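Local structure of putative NAD(P)H:FMN oxidoreductase (Porphyromonas gingivalis W83, 3GE5) at residues Leu140-Cys146 / Ser167-Tyr173; Arg35-Arg41 / Pro180-Arg186; Lys52-Ile56 / Glu134-Leu140; Trp72-Arg78 / Pro99-Leu105. The protein binds flavin mononucleotide in a nitroreductase-type fold and probably acts as an NAD(P)H-dependent oxidoreductase. One frame throughout, in Å; residues are numbered along the deposited sequence.

Interaction 1 of 4, residues Leu140-Cys146 / Ser167-Tyr173. With FMN (flavin mononucleotide), chain C.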
# COMPACT_ATOMS: atom_id res chain seq x y z
N LEU A 140 -4.24 7.67 16.29
CA LEU A 140 -3.47 8.78 15.80
C LEU A 140 -3.99 9.25 14.46
O LEU A 140 -4.60 8.50 13.73
CB LEU A 140 -1.99 8.39 15.67
CG LEU A 140 -1.32 8.02 17.03
CD1 LEU A 140 0.00 7.22 16.85
CD2 LEU A 140 -1.11 9.28 17.85
N GLY A 141 -3.67 10.49 14.12
CA GLY A 141 -3.96 11.05 12.80
C GLY A 141 -2.68 11.11 11.99
O GLY A 141 -1.59 11.26 12.54
N CYS A 142 -2.81 11.00 10.68
CA CYS A 142 -1.66 11.15 9.85
C CYS A 142 -2.03 11.60 8.45
O CYS A 142 -3.20 11.54 8.05
CB CYS A 142 -0.84 9.84 9.87
SG CYS A 142 -1.67 8.43 9.22
N THR A 143 -1.02 12.06 7.72
CA THR A 143 -1.10 12.29 6.28
C THR A 143 0.13 11.73 5.60
O THR A 143 1.25 11.91 6.08
CB THR A 143 -1.29 13.83 5.95
OG1 THR A 143 -2.50 14.28 6.51
CG2 THR A 143 -1.29 14.09 4.44
N TRP A 144 -0.11 11.01 4.52
CA TRP A 144 0.94 10.55 3.61
C TRP A 144 1.41 11.71 2.79
O TRP A 144 0.58 12.41 2.19
CB TRP A 144 0.34 9.50 2.71
CG TRP A 144 1.26 8.71 1.82
CD1 TRP A 144 2.30 9.17 1.03
CD2 TRP A 144 1.15 7.32 1.57
NE1 TRP A 144 2.85 8.11 0.33
CE2 TRP A 144 2.16 6.97 0.64
CE3 TRP A 144 0.30 6.32 2.05
CZ2 TRP A 144 2.36 5.66 0.21
CZ3 TRP A 144 0.49 4.99 1.59
CH2 TRP A 144 1.52 4.70 0.68
N VAL A 145 2.72 11.95 2.76
CA VAL A 145 3.33 13.12 2.05
C VAL A 145 4.33 12.67 0.97
O VAL A 145 5.30 11.96 1.23
CB VAL A 145 4.05 14.09 3.04
CG1 VAL A 145 4.63 15.25 2.27
CG2 VAL A 145 3.05 14.55 4.15
N CYS A 146 4.06 13.11 -0.27
CA CYS A 146 5.01 12.96 -1.40
C CYS A 146 5.41 14.30 -1.99
O CYS A 146 6.39 14.36 -2.75
CB CYS A 146 4.40 12.09 -2.46
SG CYS A 146 4.31 10.34 -1.98
N SER A 167 8.37 8.67 0.30
CA SER A 167 7.17 9.12 0.99
C SER A 167 7.52 9.43 2.44
O SER A 167 8.46 8.82 2.99
CB SER A 167 6.11 8.05 0.97
OG SER A 167 5.71 7.72 -0.34
N ILE A 168 6.75 10.33 3.05
CA ILE A 168 6.87 10.64 4.48
C ILE A 168 5.52 10.50 5.16
O ILE A 168 4.52 11.04 4.67
CB ILE A 168 7.36 12.08 4.69
CG1 ILE A 168 8.73 12.32 4.02
CG2 ILE A 168 7.40 12.44 6.21
CD1 ILE A 168 9.20 13.77 4.00
N LEU A 169 5.45 9.77 6.26
CA LEU A 169 4.21 9.68 7.03
C LEU A 169 4.33 10.73 8.11
O LEU A 169 5.18 10.63 8.97
CB LEU A 169 4.00 8.29 7.65
CG LEU A 169 2.60 8.06 8.27
CD1 LEU A 169 1.52 8.17 7.18
CD2 LEU A 169 2.51 6.70 9.03
N ALA A 170 3.47 11.76 8.02
CA ALA A 170 3.40 12.81 9.04
C ALA A 170 2.27 12.45 10.02
O ALA A 170 1.15 12.21 9.58
CB ALA A 170 3.12 14.17 8.41
N LEU A 171 2.59 12.36 11.30
CA LEU A 171 1.65 11.78 12.28
C LEU A 171 1.72 12.43 13.66
O LEU A 171 2.71 13.03 14.03
CB LEU A 171 1.85 10.25 12.41
CG LEU A 171 3.15 9.79 13.05
CD1 LEU A 171 2.93 9.38 14.50
CD2 LEU A 171 3.73 8.63 12.22
N GLY A 172 0.63 12.25 14.40
CA GLY A 172 0.50 12.75 15.75
C GLY A 172 -0.94 12.60 16.21
O GLY A 172 -1.77 11.95 15.53
N TYR A 173 -1.26 13.16 17.36
CA TYR A 173 -2.65 13.23 17.78
C TYR A 173 -3.33 14.37 17.05
O TYR A 173 -2.88 15.52 17.10
CB TYR A 173 -2.80 13.39 19.30
CG TYR A 173 -2.57 12.10 20.04
CD1 TYR A 173 -3.56 11.12 20.07
CD2 TYR A 173 -1.37 11.86 20.69
CE1 TYR A 173 -3.35 9.93 20.73
CE2 TYR A 173 -1.14 10.66 21.35
CZ TYR A 173 -2.14 9.70 21.38
OH TYR A 173 -1.95 8.50 22.03
N1 FMN C . -1.68 15.44 1.29
C2 FMN C . -0.93 16.57 1.47
O2 FMN C . -1.40 17.54 2.08
N3 FMN C . 0.36 16.66 0.97
C4 FMN C . 0.95 15.62 0.26
O4 FMN C . 2.12 15.73 -0.22
C4A FMN C . 0.18 14.47 0.07
N5 FMN C . 0.73 13.44 -0.67
C5A FMN C . 0.06 12.25 -0.75
C6 FMN C . 0.69 11.19 -1.41
C7 FMN C . 0.03 9.97 -1.47
C7M FMN C . 0.66 8.81 -2.19
C8 FMN C . -1.21 9.80 -0.87
C8M FMN C . -1.92 8.48 -0.91
C9 FMN C . -1.84 10.86 -0.26
C9A FMN C . -1.22 12.10 -0.17
N10 FMN C . -1.84 13.20 0.47
C10 FMN C . -1.12 14.37 0.60
C1' FMN C . -3.13 13.04 1.22
C2' FMN C . -4.26 13.03 0.20
O2' FMN C . -4.60 14.37 -0.13
C3' FMN C . -5.49 12.27 0.69
O3' FMN C . -5.11 10.93 1.05
C4' FMN C . -6.66 12.26 -0.31
O4' FMN C . -7.17 13.57 -0.57
C5' FMN C . -7.84 11.39 0.16
O5' FMN C . -8.33 11.91 1.38
P FMN C . -8.48 10.98 2.63
O1P FMN C . -7.07 10.51 2.95
O2P FMN C . -9.39 9.81 2.30
O3P FMN C . -8.94 11.89 3.75
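With CG set anti to the backbone N (chi1 -171°), the Trp144 side chain swings its indole toward Ser167, whose OG lies beside its own backbone N (chi1 -62°) at the ring's edge. Strand 141-145 is one of the two outermost strands in this chain's four-stranded antiparallel sheet, the core of the nitroreductase fold, and it runs against strand 163-172. Three hydrogen-bonded pairs, Gly141 with Gly172, Thr143 with Ala170 and Val145 with Ile168, zip the two together; Val145 N to Ile168 O measures 2.8 Å. Cys142 and Leu171, a non-hydrogen-bonded pair, meet on the sheet face they share with Trp144 and Leu169: Cys142 CB touches Leu171 CB at 3.7 Å, while Cys142 SG packs on Leu169 CD1. Helix 120-137 lies over that face. At the far end Leu140 CD2 sits squarely above the Tyr173 ring, 3.5 Å from its centroid, a CH-pi contact, and Tyr173 OH bonds Glu49.

From Thr143 to Cys146 the segment lines the flavin. Thr143 CG2 comes within 3.4 Å of FMN N1, its OG1 being taken by Val40 O, and the FMN methyl C7M lies over one face of the Trp144 indole. Cys146 N donates to FMN O4 at 3.3 Å and more weakly to N5. The indole itself is tied at its edge by a weak, bent bond, Trp144 NE1 to Ser167 OG, 3.0 Å with 140° at the hydrogen.

Interaction 2 of 4, residues Arg35-Arg41 / Pro180-Arg186. With FMN (flavin mononucleotide), chain C; SO4 (sulfate ion), chain F.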
# COMPACT_ATOMS: atom_id res chain seq x y z
N ARG A 35 -12.99 3.44 6.36
CA ARG A 35 -13.78 4.66 6.20
C ARG A 35 -13.70 5.66 7.34
O ARG A 35 -14.04 6.83 7.12
CB ARG A 35 -15.23 4.35 5.86
CG ARG A 35 -15.36 3.72 4.49
CD ARG A 35 -15.00 4.67 3.35
NE ARG A 35 -15.67 5.94 3.44
CZ ARG A 35 -16.86 6.23 2.90
NH1 ARG A 35 -17.53 5.31 2.23
NH2 ARG A 35 -17.40 7.43 3.11
N THR A 36 -13.27 5.23 8.52
CA THR A 36 -13.13 6.14 9.65
C THR A 36 -11.81 6.92 9.59
O THR A 36 -11.60 7.82 10.40
CB THR A 36 -13.23 5.42 11.00
OG1 THR A 36 -12.27 4.37 11.04
CG2 THR A 36 -14.66 4.85 11.23
N ARG A 37 -10.91 6.56 8.66
CA ARG A 37 -9.63 7.25 8.46
C ARG A 37 -9.76 8.35 7.41
O ARG A 37 -10.06 8.07 6.24
CB ARG A 37 -8.54 6.28 7.99
CG ARG A 37 -7.16 6.93 7.91
CD ARG A 37 -6.25 6.36 6.80
NE ARG A 37 -6.90 6.44 5.50
CZ ARG A 37 -6.97 7.52 4.74
NH1 ARG A 37 -6.34 8.66 5.07
NH2 ARG A 37 -7.69 7.48 3.64
N ARG A 38 -9.53 9.59 7.83
CA ARG A 38 -9.35 10.70 6.92
C ARG A 38 -7.95 11.26 7.18
O ARG A 38 -7.43 11.17 8.31
CB ARG A 38 -10.40 11.79 7.18
CG ARG A 38 -11.87 11.41 6.89
CD ARG A 38 -12.09 10.92 5.46
NE ARG A 38 -11.64 11.92 4.48
CZ ARG A 38 -12.28 13.05 4.15
NH1 ARG A 38 -13.47 13.36 4.63
NH2 ARG A 38 -11.70 13.87 3.29
N SER A 39 -7.35 11.86 6.16
CA SER A 39 -6.07 12.54 6.34
C SER A 39 -6.21 13.66 7.41
O SER A 39 -7.19 14.44 7.43
CB SER A 39 -5.50 13.11 5.03
OG SER A 39 -5.21 12.09 4.07
N VAL A 40 -5.24 13.69 8.32
CA VAL A 40 -5.20 14.68 9.39
C VAL A 40 -3.90 15.50 9.20
O VAL A 40 -2.79 14.93 9.14
CB VAL A 40 -5.23 13.99 10.79
CG1 VAL A 40 -4.81 14.97 11.92
CG2 VAL A 40 -6.62 13.31 11.01
N ARG A 41 -4.07 16.82 9.13
CA ARG A 41 -2.97 17.76 8.92
C ARG A 41 -2.75 18.74 10.05
O ARG A 41 -1.80 19.53 10.01
CB ARG A 41 -3.20 18.50 7.61
CG ARG A 41 -3.10 17.61 6.38
CD ARG A 41 -3.41 18.38 5.09
NE ARG A 41 -3.50 17.54 3.90
CZ ARG A 41 -4.57 16.83 3.51
NH1 ARG A 41 -5.70 16.81 4.21
NH2 ARG A 41 -4.50 16.12 2.39
N PRO A 180 -12.28 17.20 8.63
CA PRO A 180 -11.52 16.84 7.44
C PRO A 180 -11.53 18.01 6.42
O PRO A 180 -12.47 18.82 6.37
CB PRO A 180 -12.27 15.59 6.91
CG PRO A 180 -12.97 15.06 8.12
CD PRO A 180 -13.39 16.27 8.88
N ARG A 181 -10.46 18.05 5.62
CA ARG A 181 -10.18 19.19 4.75
C ARG A 181 -11.32 19.42 3.76
O ARG A 181 -11.68 20.56 3.45
CB ARG A 181 -8.84 18.97 4.03
CG ARG A 181 -8.34 20.22 3.25
CD ARG A 181 -6.99 19.97 2.59
NE ARG A 181 -7.08 18.90 1.60
CZ ARG A 181 -6.07 18.46 0.87
NH1 ARG A 181 -4.86 18.99 1.02
NH2 ARG A 181 -6.26 17.46 0.00
N GLU A 182 -11.89 18.32 3.26
CA GLU A 182 -13.05 18.38 2.38
C GLU A 182 -13.93 17.14 2.59
O GLU A 182 -13.49 16.18 3.22
CB GLU A 182 -12.59 18.49 0.92
CG GLU A 182 -11.80 17.32 0.38
CD GLU A 182 -10.40 17.20 0.94
OE1 GLU A 182 -9.61 18.17 0.78
OE2 GLU A 182 -10.10 16.13 1.53
N ALA A 183 -15.14 17.17 2.04
CA ALA A 183 -16.02 16.03 2.11
C ALA A 183 -15.35 14.86 1.36
O ALA A 183 -14.72 15.04 0.31
CB ALA A 183 -17.38 16.35 1.49
N PHE A 184 -15.51 13.66 1.90
CA PHE A 184 -15.05 12.44 1.26
C PHE A 184 -15.60 12.33 -0.15
O PHE A 184 -16.77 12.53 -0.39
CB PHE A 184 -15.47 11.22 2.08
CG PHE A 184 -15.03 9.90 1.47
CD1 PHE A 184 -13.79 9.38 1.77
CD2 PHE A 184 -15.89 9.17 0.65
CE1 PHE A 184 -13.39 8.17 1.20
CE2 PHE A 184 -15.48 7.93 0.10
CZ PHE A 184 -14.26 7.44 0.40
N ASN A 185 -14.73 12.06 -1.11
CA ASN A 185 -15.19 11.84 -2.48
C ASN A 185 -14.27 10.88 -3.21
O ASN A 185 -13.04 10.93 -3.08
CB ASN A 185 -15.33 13.14 -3.25
CG ASN A 185 -14.06 13.83 -3.41
OD1 ASN A 185 -13.55 14.45 -2.46
ND2 ASN A 185 -13.49 13.74 -4.60
N ARG A 186 -14.91 9.99 -3.96
CA ARG A 186 -14.23 9.02 -4.79
C ARG A 186 -15.09 8.82 -6.01
O ARG A 186 -16.32 9.05 -6.00
CB ARG A 186 -14.08 7.67 -4.07
CG ARG A 186 -13.16 7.66 -2.84
CD ARG A 186 -11.69 7.85 -3.25
NE ARG A 186 -10.81 7.64 -2.12
CZ ARG A 186 -10.65 8.50 -1.11
NH1 ARG A 186 -11.20 9.71 -1.13
NH2 ARG A 186 -9.86 8.17 -0.11
N1 FMN C . -1.68 15.44 1.29
C2 FMN C . -0.93 16.57 1.47
O2 FMN C . -1.40 17.54 2.08
N3 FMN C . 0.36 16.66 0.97
C4 FMN C . 0.95 15.62 0.26
O4 FMN C . 2.12 15.73 -0.22
C4A FMN C . 0.18 14.47 0.07
N5 FMN C . 0.73 13.44 -0.67
C5A FMN C . 0.06 12.25 -0.75
C6 FMN C . 0.69 11.19 -1.41
C7 FMN C . 0.03 9.97 -1.47
C7M FMN C . 0.66 8.81 -2.19
C8 FMN C . -1.21 9.80 -0.87
C8M FMN C . -1.92 8.48 -0.91
C9 FMN C . -1.84 10.86 -0.26
C9A FMN C . -1.22 12.10 -0.17
N10 FMN C . -1.84 13.20 0.47
C10 FMN C . -1.12 14.37 0.60
C1' FMN C . -3.13 13.04 1.22
C2' FMN C . -4.26 13.03 0.20
O2' FMN C . -4.60 14.37 -0.13
C3' FMN C . -5.49 12.27 0.69
O3' FMN C . -5.11 10.93 1.05
C4' FMN C . -6.66 12.26 -0.31
O4' FMN C . -7.17 13.57 -0.57
C5' FMN C . -7.84 11.39 0.16
O5' FMN C . -8.33 11.91 1.38
P FMN C . -8.48 10.98 2.63
O1P FMN C . -7.07 10.51 2.95
O2P FMN C . -9.39 9.81 2.30
O3P FMN C . -8.94 11.89 3.75
S SO4 F . -20.79 7.32 1.61
O1 SO4 F . -21.86 7.65 0.67
O2 SO4 F . -21.19 7.28 3.02
O3 SO4 F . -19.73 8.32 1.53
O4 SO4 F . -20.31 6.03 1.14
O HOH W 1 -8.88 15.58 5.50
O HOH W 2 -8.02 14.92 2.78
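Arg38 is packed tightly against segment 180-186. Its guanidinium is sandwiched between Pro180 CB on one face and Phe184 CA on the other, and end-on it grips a single backbone oxygen: NH1 and NH2 both point in the guanidinium plane at Glu182 O, NH2 at 2.9 Å. A longer salt bridge joins Arg38 NH2 to Glu182 OE2, and Glu182 OE1 in turn takes Arg181 NE through its syn lone pair. Bends at chi2 and chi3 fold the Arg38 chain back, leaving NE to face the phosphate, 2.8 Å from FMN O3P. Arg35 lies flat on the Phe184 ring, a cation-pi stack with planes at 10°, and Ile62 of the second subunit packs on both.

These two loops form the phosphate end of the FMN site, an arginine-rich pocket of the nitroreductase fold. Ser39 OG and Arg37 NH1 both bind FMN O1P, and Arg186 NH2 reaches FMN O2P almost straight (172°). The extended Arg41 delivers NE to FMN O2 at 2.8 Å and NH2 to FMN N1, while its guanidinium stacks flat on that of Arg181, centres 3.4 Å apart. Glu182 and these flavin acceptors probably ease the closeness of like charges.

Contact is looser towards solvent. One water bridges Ser39 O and Arg181 N, and Arg181 is exposed. Arg35 NH1 and NH2 each donate to a sulfate, probably from the crystallisation liquor, NH2 to O3 at 3.0 Å.

Interaction 3 of 4, residues Lys52-Ile56 / Glu134-Leu140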
# COMPACT_ATOMS: atom_id res chain seq x y z
N LYS A 52 3.34 3.30 20.91
CA LYS A 52 2.53 3.49 19.70
C LYS A 52 3.45 3.72 18.47
O LYS A 52 3.20 3.17 17.39
CB LYS A 52 1.52 4.66 19.83
CG LYS A 52 0.37 4.40 20.83
CD LYS A 52 -0.73 5.45 20.80
CE LYS A 52 -1.89 5.02 21.70
NZ LYS A 52 -3.07 5.94 21.66
N LEU A 53 4.49 4.55 18.63
CA LEU A 53 5.51 4.73 17.57
C LEU A 53 6.17 3.40 17.18
O LEU A 53 6.31 3.08 15.99
CB LEU A 53 6.58 5.76 17.96
CG LEU A 53 7.60 6.08 16.88
CD1 LEU A 53 6.92 6.46 15.55
CD2 LEU A 53 8.61 7.18 17.35
N MSE A 54 6.54 2.61 18.19
CA MSE A 54 7.16 1.30 17.95
C MSE A 54 6.21 0.34 17.19
O MSE A 54 6.65 -0.41 16.34
CB MSE A 54 7.71 0.67 19.22
CG MSE A 54 8.84 1.47 19.87
SE MSE A 54 10.29 2.01 18.68
CE MSE A 54 10.51 0.31 17.73
N ALA A 55 4.91 0.36 17.52
CA ALA A 55 3.90 -0.43 16.80
C ALA A 55 3.77 -0.02 15.36
O ALA A 55 3.59 -0.89 14.46
CB ALA A 55 2.51 -0.36 17.53
N ILE A 56 3.77 1.29 15.12
CA ILE A 56 3.70 1.79 13.74
C ILE A 56 4.89 1.23 12.94
O ILE A 56 4.71 0.74 11.82
CB ILE A 56 3.65 3.32 13.70
CG1 ILE A 56 2.31 3.87 14.25
CG2 ILE A 56 3.82 3.84 12.25
CD1 ILE A 56 2.36 5.38 14.58
N GLU A 134 -1.79 1.29 10.76
CA GLU A 134 -1.45 1.04 12.15
C GLU A 134 -1.64 2.29 13.03
O GLU A 134 -2.20 2.20 14.13
CB GLU A 134 -0.01 0.52 12.25
CG GLU A 134 0.39 0.15 13.69
CD GLU A 134 -0.39 -1.08 14.25
OE1 GLU A 134 -0.99 -1.84 13.46
OE2 GLU A 134 -0.39 -1.31 15.51
N ALA A 135 -1.16 3.44 12.55
CA ALA A 135 -1.35 4.73 13.25
C ALA A 135 -2.85 4.99 13.51
O ALA A 135 -3.26 5.32 14.64
CB ALA A 135 -0.69 5.90 12.48
N HIS A 136 -3.67 4.77 12.47
CA HIS A 136 -5.12 4.94 12.57
C HIS A 136 -5.69 4.01 13.65
O HIS A 136 -6.53 4.43 14.48
CB HIS A 136 -5.76 4.67 11.23
CG HIS A 136 -7.24 4.80 11.22
ND1 HIS A 136 -7.88 5.94 11.67
CD2 HIS A 136 -8.22 3.94 10.84
CE1 HIS A 136 -9.19 5.77 11.56
NE2 HIS A 136 -9.42 4.56 11.07
N SER A 137 -5.23 2.76 13.67
CA SER A 137 -5.74 1.77 14.66
C SER A 137 -5.42 2.14 16.10
O SER A 137 -6.09 1.67 17.03
CB SER A 137 -5.15 0.36 14.37
OG SER A 137 -3.81 0.18 14.86
N LEU A 138 -4.39 2.95 16.28
CA LEU A 138 -3.93 3.36 17.59
C LEU A 138 -4.45 4.77 17.95
O LEU A 138 -3.93 5.41 18.86
CB LEU A 138 -2.40 3.31 17.63
CG LEU A 138 -1.77 1.92 17.37
CD1 LEU A 138 -0.27 2.05 17.29
CD2 LEU A 138 -2.19 0.88 18.43
N GLY A 139 -5.43 5.25 17.21
CA GLY A 139 -6.06 6.56 17.47
C GLY A 139 -5.25 7.82 17.14
O GLY A 139 -5.51 8.91 17.70
N LEU A 140 -4.24 7.67 16.29
CA LEU A 140 -3.47 8.78 15.80
C LEU A 140 -3.99 9.25 14.46
O LEU A 140 -4.60 8.50 13.73
CB LEU A 140 -1.99 8.39 15.67
CG LEU A 140 -1.32 8.02 17.03
CD1 LEU A 140 0.00 7.22 16.85
CD2 LEU A 140 -1.11 9.28 17.85
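Leu138 CD1 presses against the helix of segment 52-56, meeting Ala55 CB at 3.7 Å and Lys52 O at 3.6 Å. Lys52 runs past Leu138 the other way: its chain, extended beyond CG, carries NZ to the Leu138 carbonyl, 3.0 Å from O. Ile56 packs between Ala135 and Leu140. With CG1 beside the backbone N (chi1 -69°) and the chain extended beyond it (chi2 164°), Ile56 CD1 reaches Ala135 CB at 3.7 Å and Leu140 CD1 at 3.8 Å. Glu134 works through its aliphatic part, CG lying 3.5 Å from Ala55 O.

A Schellman motif closes helix 120-137 here and places the leucines. Gly139, with positive phi, is its C-prime residue; Leu140 N returns to Ala135 O and Gly139 N bonds His136 O. Ala135 O also takes Leu138 N, the two donors arriving from opposite faces of the carbonyl plane. Ser137 OG adds a bond to Glu134 O at 2.7 Å, within the last turn.

Farther out, Lys52 NZ is held also by Tyr173 OH, linking helix 50-62 to Tyr173. Leu29 of the second subunit packs on Glu134 and Ser137.

Interaction 4 of 4, residues Trp72-Arg78 / Pro99-Leu105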
# COMPACT_ATOMS: atom_id res chain seq x y z
N TRP A 72 13.34 -1.22 1.99
CA TRP A 72 12.97 -0.00 2.67
C TRP A 72 13.85 0.23 3.88
O TRP A 72 14.53 -0.70 4.35
CB TRP A 72 11.49 -0.05 3.11
CG TRP A 72 11.05 -1.31 3.80
CD1 TRP A 72 11.53 -1.83 4.97
CD2 TRP A 72 10.02 -2.20 3.36
NE1 TRP A 72 10.87 -3.03 5.26
CE2 TRP A 72 9.92 -3.25 4.30
CE3 TRP A 72 9.15 -2.20 2.25
CZ2 TRP A 72 8.99 -4.30 4.17
CZ3 TRP A 72 8.22 -3.24 2.12
CH2 TRP A 72 8.16 -4.27 3.07
N HIS A 73 13.85 1.46 4.34
CA HIS A 73 14.47 1.86 5.58
C HIS A 73 13.65 3.00 6.13
O HIS A 73 13.26 3.89 5.36
CB HIS A 73 15.94 2.27 5.45
CG HIS A 73 16.67 2.31 6.76
ND1 HIS A 73 17.21 1.18 7.35
CD2 HIS A 73 16.95 3.34 7.60
CE1 HIS A 73 17.79 1.53 8.49
NE2 HIS A 73 17.64 2.83 8.67
N PHE A 74 13.36 2.95 7.43
CA PHE A 74 12.50 3.97 8.04
C PHE A 74 13.33 4.93 8.88
O PHE A 74 13.95 4.54 9.89
CB PHE A 74 11.40 3.31 8.89
CG PHE A 74 10.68 2.20 8.18
CD1 PHE A 74 10.02 2.43 6.98
CD2 PHE A 74 10.71 0.92 8.70
CE1 PHE A 74 9.36 1.38 6.35
CE2 PHE A 74 10.06 -0.14 8.07
CZ PHE A 74 9.40 0.09 6.87
N LEU A 75 13.37 6.19 8.45
CA LEU A 75 14.11 7.24 9.15
C LEU A 75 13.12 8.11 9.93
O LEU A 75 12.33 8.86 9.34
CB LEU A 75 14.92 8.07 8.15
CG LEU A 75 15.67 9.31 8.70
CD1 LEU A 75 16.59 9.01 9.87
CD2 LEU A 75 16.44 9.93 7.54
N VAL A 76 13.13 7.93 11.25
CA VAL A 76 12.18 8.61 12.14
C VAL A 76 12.75 9.97 12.51
O VAL A 76 13.94 10.06 12.90
CB VAL A 76 11.92 7.77 13.42
CG1 VAL A 76 11.03 8.55 14.34
CG2 VAL A 76 11.31 6.38 13.06
N VAL A 77 11.94 11.02 12.36
CA VAL A 77 12.36 12.38 12.74
C VAL A 77 11.31 12.91 13.71
O VAL A 77 10.17 13.16 13.36
CB VAL A 77 12.54 13.29 11.50
CG1 VAL A 77 12.82 14.72 11.95
CG2 VAL A 77 13.70 12.73 10.62
N ARG A 78 11.69 13.06 14.97
CA ARG A 78 10.78 13.60 15.98
C ARG A 78 11.41 14.58 16.97
O ARG A 78 10.68 15.31 17.64
CB ARG A 78 10.09 12.47 16.74
CG ARG A 78 11.02 11.57 17.41
CD ARG A 78 10.30 10.64 18.32
NE ARG A 78 11.23 9.63 18.80
CZ ARG A 78 10.96 8.74 19.74
NH1 ARG A 78 9.76 8.72 20.33
NH2 ARG A 78 11.89 7.86 20.08
N PRO A 99 4.04 16.38 14.73
CA PRO A 99 5.00 15.99 15.73
C PRO A 99 6.02 14.98 15.32
O PRO A 99 7.12 15.02 15.84
CB PRO A 99 4.14 15.35 16.83
CG PRO A 99 2.78 15.68 16.53
CD PRO A 99 2.65 16.12 15.15
N ILE A 100 5.63 14.01 14.48
CA ILE A 100 6.51 12.93 14.08
C ILE A 100 6.47 12.75 12.58
O ILE A 100 5.40 12.79 11.98
CB ILE A 100 6.12 11.58 14.76
CG1 ILE A 100 6.25 11.73 16.28
CG2 ILE A 100 7.06 10.42 14.28
CD1 ILE A 100 5.95 10.47 17.07
N TYR A 101 7.64 12.54 12.00
CA TYR A 101 7.74 12.17 10.60
C TYR A 101 8.46 10.83 10.45
O TYR A 101 9.51 10.60 11.07
CB TYR A 101 8.51 13.22 9.79
CG TYR A 101 8.01 14.62 9.97
CD1 TYR A 101 7.06 15.16 9.12
CD2 TYR A 101 8.55 15.44 10.98
CE1 TYR A 101 6.62 16.48 9.26
CE2 TYR A 101 8.14 16.75 11.13
CZ TYR A 101 7.18 17.27 10.28
OH TYR A 101 6.80 18.58 10.46
N ILE A 102 7.89 9.93 9.66
CA ILE A 102 8.59 8.71 9.28
C ILE A 102 8.92 8.80 7.78
O ILE A 102 8.00 8.73 6.92
CB ILE A 102 7.79 7.41 9.58
CG1 ILE A 102 7.39 7.34 11.06
CG2 ILE A 102 8.62 6.19 9.16
CD1 ILE A 102 6.34 6.18 11.38
N ILE A 103 10.21 9.01 7.50
CA ILE A 103 10.69 9.14 6.10
C ILE A 103 10.97 7.74 5.61
O ILE A 103 11.88 7.07 6.13
CB ILE A 103 11.96 9.99 5.98
CG1 ILE A 103 11.81 11.31 6.75
CG2 ILE A 103 12.33 10.20 4.48
CD1 ILE A 103 12.99 12.24 6.76
N THR A 104 10.21 7.28 4.62
CA THR A 104 10.42 5.94 4.08
C THR A 104 11.34 6.02 2.87
O THR A 104 11.01 6.61 1.85
CB THR A 104 9.10 5.26 3.73
OG1 THR A 104 8.29 5.23 4.91
CG2 THR A 104 9.29 3.83 3.19
N LEU A 105 12.50 5.39 3.05
CA LEU A 105 13.53 5.34 2.07
C LEU A 105 13.41 4.05 1.29
O LEU A 105 13.19 2.97 1.88
CB LEU A 105 14.91 5.35 2.75
CG LEU A 105 15.16 6.44 3.79
CD1 LEU A 105 16.58 6.39 4.31
CD2 LEU A 105 14.82 7.84 3.17
O HOH W 3 7.88 15.68 18.26
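Phe74 CB rests 4.0 Å from Ile102 CG2, and from there the side chain runs alongside Thr104, both pointing the same way. This is an antiparallel pair in the four-stranded sheet of the nitroreductase fold, strand 72-77 lying at one edge of it within this chain. CG stands beside the backbone N (chi1 -48°), which lays the ring alongside Thr104, edge toward its OG1: CD1 lies 3.9 Å from Thr104 OG1, and CE1 4.0 Å from Thr104 CG2. Beyond, Leu57 of helix 50-62 and Met131 of helix 120-137 pack on the Phe74 side chain.

On the face bearing His73, Leu75 and Val77, the contacts are largely aliphatic, with Leu75 CB meeting Ile103 CB and Val77 CG2 meeting Ile103 CD1, the last two side chains crossing at a slant. Tyr101 CD2 brings the edge of its ring to Val77 O, 3.7 Å away. Six backbone bonds join the strands through the pairs His73 with Leu105, Leu75 with Ile103 and Val77 with Tyr101; Leu75 N to Ile103 O is almost straight at 174°.

Phe74 to Val76 also pair in parallel with a strand of the second subunit, continuing the sheet across the dimer interface. Past the last pair of the ladder, a water links the two segments, donating to Arg78 O at 2.9 Å and to Pro99 O at 2.6 Å.

How the interactions relate
Interactions 1 and 4 are the buried strand pairs of one sheet, joined in its middle where strand 163-172 bonds strand 100-107: Leu169 N to Ile102 O is 2.8 Å. Interaction 3 is partly buried and joins helices 50-62 and 120-137, with Ile56 also touching Leu171 and Ile102 of the sheet; it shares Leu140 with interaction 1. Interaction 2 lies at the surface, held chiefly by arginines that bond the cofactor and Glu182 and stack on flat groups. It meets interaction 1 at Val40 and Thr143, and both touch FMN, one mainly at the phosphate and the other at the isoalloxazine. Interactions 2 and 4 sit on opposite sides of the chain's centre.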